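Local coordinates for MSM0273 (Mycobacterium smegmatis, PDB 5L37), which is a pentameric shell protein of the RMM bacterial microcompartment that, like its EutN/CcmL relatives, probably caps the vertices of the shell, at residues T13-I16 against E17-A21; L51-Q54 against G55-S59. One frame throughout, in Å; residues are numbered along the deposited sequence.

Contact 1 of 2, residues T13-I16 against E17-A21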
ATOM      1  N   THR C  13       7.424 -25.339   2.477  1.00 25.81           N
ATOM      2  CA  THR C  13       7.678 -26.501   3.332  1.00 27.49           C
ATOM      3  C   THR C  13       6.817 -26.481   4.599  1.00 27.91           C
ATOM      4  O   THR C  13       6.584 -27.540   5.213  1.00 29.70           O
ATOM      5  CB  THR C  13       9.134 -26.643   3.660  1.00 31.85           C
ATOM      6  OG1 THR C  13       9.589 -25.424   4.229  1.00 33.03           O
ATOM      7  CG2 THR C  13       9.916 -26.859   2.364  1.00 35.31           C
ATOM      8  N   ARG C  14       6.423 -25.280   5.033  1.00 25.39           N
ATOM      9  CA  ARG C  14       5.496 -25.119   6.151  1.00 22.46           C
ATOM     10  C   ARG C  14       4.895 -23.729   6.070  1.00 24.07           C
ATOM     11  O   ARG C  14       5.459 -22.853   5.427  1.00 24.62           O
ATOM     12  CB  ARG C  14       6.158 -25.337   7.499  1.00 27.30           C
ATOM     13  CG  ARG C  14       7.121 -24.320   7.919  1.00 28.18           C
ATOM     14  CD  ARG C  14       7.596 -24.620   9.349  1.00 32.17           C
ATOM     15  NE  ARG C  14       8.586 -23.636   9.771  1.00 40.05           N
ATOM     16  CZ  ARG C  14       9.100 -23.572  10.997  1.00 46.55           C
ATOM     17  NH1 ARG C  14       8.709 -24.431  11.932  1.00 54.13           N
ATOM     18  NH2 ARG C  14      10.003 -22.649  11.279  1.00 46.61           N
ATOM     19  N   ARG C  15       3.716 -23.567   6.652  1.00 22.01           N
ATOM     20  CA  ARG C  15       2.978 -22.295   6.574  1.00 19.36           C
ATOM     21  C   ARG C  15       2.365 -21.992   7.908  1.00 19.39           C
ATOM     22  O   ARG C  15       2.092 -22.899   8.666  1.00 21.24           O
ATOM     23  CB  ARG C  15       1.843 -22.359   5.552  1.00 18.67           C
ATOM     24  CG  ARG C  15       2.227 -22.844   4.180  1.00 22.69           C
ATOM     25  CD  ARG C  15       0.984 -23.165   3.384  1.00 23.22           C
ATOM     26  NE  ARG C  15       1.293 -23.508   1.987  1.00 22.28           N
ATOM     27  CZ  ARG C  15       0.369 -23.681   1.053  1.00 20.80           C
ATOM     28  NH1 ARG C  15      -0.920 -23.563   1.366  1.00 21.78           N
ATOM     29  NH2 ARG C  15       0.732 -23.980  -0.195  1.00 21.51           N
ATOM     30  N   ILE C  16       2.117 -20.699   8.187  1.00 18.76           N
ATOM     31  CA  ILE C  16       1.297 -20.346   9.350  1.00 18.84           C
ATOM     32  C   ILE C  16      -0.127 -20.773   9.026  1.00 18.59           C
ATOM     33  O   ILE C  16      -0.468 -21.104   7.868  1.00 18.43           O
ATOM     34  CB  ILE C  16       1.297 -18.830   9.710  1.00 18.43           C
ATOM     35  CG1 ILE C  16       0.807 -18.004   8.534  1.00 17.49           C
ATOM     36  CG2 ILE C  16       2.727 -18.401  10.131  1.00 18.97           C
ATOM     37  CD1 ILE C  16       0.782 -16.476   8.923  1.00 17.41           C
ATOM     38  N   GLU C  17      -0.927 -20.863  10.073  1.00 19.02           N
ATOM     39  CA  GLU C  17      -2.321 -21.257   9.904  1.00 19.97           C
ATOM     40  C   GLU C  17      -3.138 -20.201   9.193  1.00 18.73           C
ATOM     41  O   GLU C  17      -2.800 -18.995   9.197  1.00 19.26           O
ATOM     42  CB  GLU C  17      -2.974 -21.543  11.266  1.00 19.97           C
ATOM     43  CG  GLU C  17      -2.324 -22.636  12.069  1.00 21.87           C
ATOM     44  CD  GLU C  17      -2.618 -24.019  11.611  1.00 29.63           C
ATOM     45  OE1 GLU C  17      -3.255 -24.226  10.552  1.00 28.85           O
ATOM     46  OE2 GLU C  17      -2.311 -24.925  12.416  1.00 26.59           O
ATOM     47  N   GLY C  18      -4.212 -20.640   8.523  1.00 18.28           N
ATOM     48  CA  GLY C  18      -5.160 -19.643   8.016  1.00 18.64           C
ATOM     49  C   GLY C  18      -5.033 -19.328   6.538  1.00 20.10           C
ATOM     50  O   GLY C  18      -5.692 -18.427   6.039  1.00 22.49           O
ATOM     51  N   ILE C  19      -4.150 -20.033   5.842  1.00 17.66           N
ATOM     52  CA  ILE C  19      -4.041 -19.889   4.380  1.00 17.16           C
ATOM     53  C   ILE C  19      -5.065 -20.802   3.713  1.00 18.61           C
ATOM     54  O   ILE C  19      -5.114 -21.985   3.994  1.00 20.30           O
ATOM     55  CB  ILE C  19      -2.598 -20.149   3.919  1.00 18.83           C
ATOM     56  CG1 ILE C  19      -1.739 -19.007   4.503  1.00 27.16           C
ATOM     57  CG2 ILE C  19      -2.490 -20.223   2.359  1.00 22.02           C
ATOM     58  CD1 ILE C  19      -0.319 -19.262   4.430  1.00 29.46           C
ATOM     59  N   PRO C  20      -5.889 -20.225   2.843  1.00 22.17           N
ATOM     60  CA  PRO C  20      -6.977 -20.966   2.207  1.00 26.11           C
ATOM     61  C   PRO C  20      -6.464 -21.956   1.187  1.00 25.62           C
ATOM     62  O   PRO C  20      -5.275 -21.922   0.851  1.00 20.20           O
ATOM     63  CB  PRO C  20      -7.795 -19.852   1.506  1.00 27.81           C
ATOM     64  CG  PRO C  20      -6.945 -18.688   1.429  1.00 33.93           C
ATOM     65  CD  PRO C  20      -5.760 -18.847   2.340  1.00 28.28           C
ATOM     66  N   ALA C  21      -7.368 -22.793   0.673  1.00 22.81           N
ATOM     67  CA  ALA C  21      -7.102 -23.641  -0.486  1.00 20.91           C
ATOM     68  C   ALA C  21      -6.681 -22.746  -1.643  1.00 19.00           C
ATOM     69  O   ALA C  21      -7.195 -21.658  -1.804  1.00 19.34           O
ATOM     70  CB  ALA C  21      -8.357 -24.433  -0.887  1.00 22.46           C
TER
HETATM   71  O   HOH W   1      -3.322 -23.656  -0.180  1.00 21.55           O
HETATM   72  O   HOH W   2      -2.264 -23.811   3.910  1.00 26.87           O
HETATM   73  O   HOH W   3      -2.315 -22.464   6.318  1.00 18.91           O
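The guanidinium of R15 meets I19 obliquely, NH1 standing 3.8 Å from I19 CG2, while a water in its plane at the edge accepts from R15 NH1 at 2.9 Å and donates to P20 O at 2.8 Å. A second water also accepts from NH1 and donates only weakly to I19 O, so one nitrogen reaches two successive carbonyls through solvent. R15 NE is spent on S12 OG, which helps fix the group's rotation. With CG anti to the carbonyl carbon (chi1 -52°) and the chain extended to NE, the arginine crosses the I19 side chain at about a right angle; I19 CD1 lies 3.9 Å from R15 CB. I16 CG1 and I19 CD1 approach to 4.4 Å, and both side chains pack on P68. In strand 14-15 of this EutN/CcmL-family chain, R14 and R15 pair antiparallel with a strand of a second subunit, extending the sheet across the interface; the chain then turns, G18 carrying the bend with a positive phi of 101°. No direct hydrogen bond closes the turn: a third water donates to I16 O at 2.8 Å and accepts from I19 N at 3.1 Å. E17 O accepts from W61 NE1 of the second subunit.

Contact 2 of 2, residues L51-Q54 against G55-S59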
ATOM      1  N   LEU C  51      -4.264 -11.076 -14.286  1.00 15.37           N
ATOM      2  CA  LEU C  51      -4.517  -9.783 -13.668  1.00 13.67           C
ATOM      3  C   LEU C  51      -4.433  -9.968 -12.152  1.00 14.49           C
ATOM      4  O   LEU C  51      -5.068 -10.876 -11.626  1.00 16.14           O
ATOM      5  CB  LEU C  51      -5.913  -9.309 -14.073  1.00 17.12           C
ATOM      6  CG  LEU C  51      -6.327  -7.901 -13.711  1.00 19.48           C
ATOM      7  CD1 LEU C  51      -5.308  -6.920 -14.414  1.00 21.00           C
ATOM      8  CD2 LEU C  51      -7.777  -7.712 -14.163  1.00 18.76           C
ATOM      9  N   ILE C  52      -3.640  -9.148 -11.471  1.00 13.12           N
ATOM     10  CA  ILE C  52      -3.401  -9.277 -10.032  1.00 14.76           C
ATOM     11  C   ILE C  52      -3.888  -8.065  -9.280  1.00 13.41           C
ATOM     12  O   ILE C  52      -3.635  -6.921  -9.723  1.00 15.26           O
ATOM     13  CB  ILE C  52      -1.905  -9.465  -9.750  1.00 15.01           C
ATOM     14  CG1 ILE C  52      -1.555 -10.855 -10.333  1.00 18.72           C
ATOM     15  CG2 ILE C  52      -1.619  -9.401  -8.243  1.00 20.77           C
ATOM     16  CD1 ILE C  52      -0.123 -11.092 -10.355  1.00 27.92           C
ATOM     17  N   ALA C  53      -4.540  -8.298  -8.145  1.00 13.25           N
ATOM     18  CA  ALA C  53      -4.834  -7.202  -7.185  1.00 14.87           C
ATOM     19  C   ALA C  53      -3.973  -7.362  -5.949  1.00 16.66           C
ATOM     20  O   ALA C  53      -3.661  -8.494  -5.548  1.00 15.04           O
ATOM     21  CB  ALA C  53      -6.303  -7.207  -6.792  1.00 17.89           C
ATOM     22  N   GLN C  54      -3.557  -6.230  -5.365  1.00 12.86           N
ATOM     23  CA  GLN C  54      -2.608  -6.264  -4.233  1.00 13.95           C
ATOM     24  C   GLN C  54      -3.153  -5.582  -2.999  1.00 16.42           C
ATOM     25  O   GLN C  54      -4.060  -4.726  -3.070  1.00 16.81           O
ATOM     26  CB  GLN C  54      -1.314  -5.570  -4.636  1.00 13.89           C
ATOM     27  CG  GLN C  54      -0.585  -6.277  -5.780  1.00 15.93           C
ATOM     28  CD  GLN C  54       0.653  -5.514  -6.164  1.00 18.64           C
ATOM     29  OE1 GLN C  54       0.614  -4.625  -7.007  1.00 21.96           O
ATOM     30  NE2 GLN C  54       1.752  -5.805  -5.479  1.00 19.86           N
ATOM     31  N   GLY C  55      -2.564  -5.923  -1.861  1.00 14.53           N
ATOM     32  CA  GLY C  55      -2.942  -5.266  -0.608  1.00 16.40           C
ATOM     33  C   GLY C  55      -4.070  -5.986   0.086  1.00 14.62           C
ATOM     34  O   GLY C  55      -4.351  -7.188  -0.159  1.00 15.41           O
ATOM     35  N   SER C  56      -4.752  -5.258   0.982  1.00 14.70           N
ATOM     36  CA  SER C  56      -5.752  -5.890   1.820  1.00 15.23           C
ATOM     37  C   SER C  56      -6.954  -6.361   0.999  1.00 15.32           C
ATOM     38  O   SER C  56      -7.663  -7.270   1.460  1.00 16.45           O
ATOM     39  CB  SER C  56      -6.188  -4.973   2.957  1.00 19.53           C
ATOM     40  OG  SER C  56      -6.796  -3.840   2.433  1.00 20.24           O
ATOM     41  N   VAL C  57      -7.171  -5.808  -0.196  1.00 14.41           N
ATOM     42  CA  VAL C  57      -8.315  -6.282  -0.987  1.00 15.37           C
ATOM     43  C   VAL C  57      -8.103  -7.732  -1.451  1.00 14.58           C
ATOM     44  O   VAL C  57      -9.087  -8.441  -1.699  1.00 17.04           O
ATOM     45  CB  VAL C  57      -8.619  -5.377  -2.217  1.00 17.21           C
ATOM     46  CG1 VAL C  57      -8.772  -3.896  -1.772  1.00 16.90           C
ATOM     47  CG2 VAL C  57      -7.584  -5.532  -3.321  1.00 16.45           C
ATOM     48  N   ALA C  58      -6.853  -8.180  -1.531  1.00 13.59           N
ATOM     49  CA  ALA C  58      -6.602  -9.600  -1.864  1.00 15.25           C
ATOM     50  C   ALA C  58      -7.097 -10.535  -0.763  1.00 20.46           C
ATOM     51  O   ALA C  58      -7.798 -11.503  -1.019  1.00 23.89           O
ATOM     52  CB  ALA C  58      -5.095  -9.818  -2.127  1.00 14.94           C
ATOM     53  N   SER C  59      -6.897 -10.139   0.484  1.00 14.94           N
ATOM     54  CA  SER C  59      -7.324 -10.934   1.624  1.00 14.46           C
ATOM     55  C   SER C  59      -8.851 -10.825   1.810  1.00 18.07           C
ATOM     56  O   SER C  59      -9.533 -11.806   2.157  1.00 17.68           O
ATOM     57  CB  SER C  59      -6.566 -10.423   2.874  1.00 17.71           C
ATOM     58  OG  SER C  59      -7.081 -10.925   4.093  1.00 19.61           O
TER
HETATM   59  O   HOH W   4      -5.694  -3.291  -1.331  1.00 22.01           O
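V57 CG2 carries the contact, lying 3.6 Å from Q54 O and 4.1 Å from A53 CB. With CG1 anti to the carbonyl carbon of its own residue (chi1 -53°), CG2 falls between the backbone N and that carbon and is turned back toward the end of strand 49-54. One residue on, A58 CB approaches A53 O at 3.9 Å, so two small apolar groups of the short helix 56-60 rest against the last two carbonyls of the strand. Between strand and helix, a water donates to Q54 O at 2.8 Å and accepts from V57 N at 3.1 Å, bridging the turn where no direct hydrogen bond joins the two sides. G55 makes the corner with a positive phi of 90°, a conformation open to a residue without a side chain. Its own carbonyl then receives A58 N at 3.0 Å, and S59 N bonds weakly to S56 O. Farther out, the backbone of A53 is hydrogen-bonded to L72, and that of G55 likewise to D70, which hold the corner beside strand 71-76 of the antiparallel sheet. Q54 N donates to D70 OD2 of a third subunit, and A53 packs on P68 of that subunit. S56 touches S56 of both adjoining subunits, while V57 meets S59 of the third, placing the helix where copies of the protein converge in the pentamer. Beside the methyl packing, the polar link from strand to helix thus depends on the one water held between Q54 O and V57 N.

How the contacts relate
Contacts 1 and 2 follow one another along the chain, their centres 18 Å apart and their nearest atoms about 7 Å apart, so neither touches the other. Both are glycine-bearing turns that follow a strand, and in each a water joins a carbonyl before the glycine to an amide after it. They differ in setting: contact 1 lies at the surface, its centre 16 Å from that of the chain, whereas contact 2 is partly buried at 8 Å. The second subunit reaches both, and contact 2 also meets the third. A further link runs between subunits: the P68 on which contact 1 packs in one copy belongs to the loop that reaches contact 2 of a neighbouring copy.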